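Hypoxanthine phosphoribosyltransferase (Bacillus anthracis, PDB 4QYI) probably catalyses the salvage of hypoxanthine and guanine, joining the purine base to the phosphoribosyl group of PRPP to give the nucleotide and pyrophosphate. Local coordinates at residues 22-25 with 26-30. Numbering follows the deposited sequence.
Sequences VKEL and ALQIE
With CG opposite its own carbonyl carbon (chi1 -62°) and an extended chain beyond, Gln28 reaches back one helical turn to Glu24, whose CG lies opposite the backbone N (chi1 165°). The amide thus rests against the aliphatic part of the glutamate: Gln28 NE2 is 3.5 Å from Glu24 CG and 3.7 Å from Glu24 OE1, with the amide and carboxylate planes 81° apart. The carboxylate finds its charged partner elsewhere, in a salt bridge from Glu24 OE2 to Lys21. The oxygen end of the Gln28 amide meets Leu25, OE1 lying 3.9 Å from the methyl CD2, which sits on the same side of the amide plane as Glu24 CG. Along the backbone, four successive i to i+4 bonds run from Ala26 N to Val22 O (3.0 Å) through Ile29 N to Leu25 O (3.0 Å). Ile29 CG1 lies 3.3 Å from Leu25 O, the acceptor of its own backbone N-H. Val22 and Leu25 give the buried flank branched hydrocarbon to set against Phe50 of helix 48-55, the small Ala26 fits beside His57, and Ile29 packs on Tyr145 of strand 145-149. Such i, i+3 and i+4 spacing is characteristic of an amphipathic alpha-helix, here helix 15-32 packed against the phosphoribosyltransferase core.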
loop_
_atom_site.group_PDB
_atom_site.type_symbol
_atom_site.label_atom_id
_atom_site.label_comp_id
_atom_site.label_asym_id
_atom_site.label_seq_id
_atom_site.Cartn_x
_atom_site.Cartn_y
_atom_site.Cartn_z
ATOM N N VAL A 22 11.950 -11.392 2.084
ATOM C CA VAL A 22 11.413 -10.258 2.795
ATOM C C VAL A 22 11.725 -10.404 4.281
ATOM O O VAL A 22 12.130 -9.438 4.921
ATOM C CB VAL A 22 9.919 -10.059 2.465
ATOM C CG1 VAL A 22 9.313 -8.937 3.281
ATOM C CG2 VAL A 22 9.770 -9.745 0.971
ATOM N N LYS A 23 11.556 -11.605 4.830
ATOM C CA LYS A 23 11.856 -11.850 6.247
ATOM C C LYS A 23 13.326 -11.529 6.549
ATOM O O LYS A 23 13.663 -10.988 7.596
ATOM C CB LYS A 23 11.633 -13.330 6.605
ATOM C CG LYS A 23 10.218 -13.896 6.574
ATOM C CD LYS A 23 10.290 -15.365 6.959
ATOM C CE LYS A 23 8.989 -16.081 6.674
ATOM N NZ LYS A 23 9.048 -17.548 6.953
ATOM N N GLU A 24 14.193 -11.926 5.639
ATOM C CA GLU A 24 15.616 -11.693 5.789
ATOM C C GLU A 24 15.984 -10.209 5.733
ATOM O O GLU A 24 16.827 -9.741 6.498
ATOM C CB GLU A 24 16.355 -12.482 4.721
ATOM C CG GLU A 24 17.819 -12.070 4.517
ATOM C CD GLU A 24 18.539 -12.990 3.555
ATOM O OE1 GLU A 24 19.787 -12.947 3.535
ATOM O OE2 GLU A 24 17.861 -13.758 2.827
ATOM N N LEU A 25 15.351 -9.461 4.834
ATOM C CA LEU A 25 15.611 -8.023 4.755
ATOM C C LEU A 25 15.161 -7.330 6.038
ATOM O O LEU A 25 15.827 -6.426 6.530
ATOM C CB LEU A 25 14.896 -7.402 3.561
ATOM C CG LEU A 25 15.432 -7.830 2.201
ATOM C CD1 LEU A 25 14.591 -7.219 1.100
ATOM C CD2 LEU A 25 16.903 -7.483 2.021
ATOM N N ALA A 26 14.047 -7.791 6.594
ATOM C CA ALA A 26 13.554 -7.224 7.836
ATOM C C ALA A 26 14.558 -7.463 8.954
ATOM O O ALA A 26 14.760 -6.594 9.787
ATOM C CB ALA A 26 12.189 -7.796 8.193
ATOM N N LEU A 27 15.186 -8.636 8.989
ATOM C CA LEU A 27 16.188 -8.909 10.027
ATOM C C LEU A 27 17.385 -7.959 9.874
ATOM O O LEU A 27 17.916 -7.478 10.850
ATOM C CB LEU A 27 16.645 -10.372 9.990
ATOM C CG LEU A 27 15.636 -11.443 10.450
ATOM C CD1 LEU A 27 16.116 -12.840 10.066
ATOM C CD2 LEU A 27 15.368 -11.355 11.957
ATOM N N GLN A 28 17.813 -7.718 8.643
ATOM C CA GLN A 28 18.942 -6.824 8.390
ATOM C C GLN A 28 18.617 -5.409 8.881
ATOM O O GLN A 28 19.432 -4.757 9.518
ATOM C CB GLN A 28 19.267 -6.811 6.911
ATOM C CG GLN A 28 19.693 -8.160 6.367
ATOM C CD GLN A 28 19.911 -8.141 4.867
ATOM O OE1 GLN A 28 20.025 -7.084 4.262
ATOM N NE2 GLN A 28 19.957 -9.321 4.262
ATOM N N ILE A 29 17.397 -4.963 8.610
ATOM C CA ILE A 29 16.938 -3.661 9.080
ATOM C C ILE A 29 16.894 -3.591 10.616
ATOM O O ILE A 29 17.374 -2.637 11.212
ATOM C CB ILE A 29 15.563 -3.331 8.477
ATOM C CG1 ILE A 29 15.734 -3.119 6.972
ATOM C CG2 ILE A 29 14.942 -2.118 9.169
ATOM C CD1 ILE A 29 14.431 -3.061 6.214
ATOM N N GLU A 30 16.292 -4.581 11.261
ATOM C CA GLU A 30 16.255 -4.600 12.728
ATOM C C GLU A 30 17.676 -4.503 13.325
ATOM O O GLU A 30 17.906 -3.846 14.340
ATOM C CB GLU A 30 15.583 -5.877 13.220
ATOM C CG GLU A 30 14.085 -5.955 12.945
ATOM C CD GLU A 30 13.471 -7.279 13.400
ATOM O OE1 GLU A 30 14.113 -8.338 13.243
ATOM O OE2 GLU A 30 12.358 -7.273 13.940
#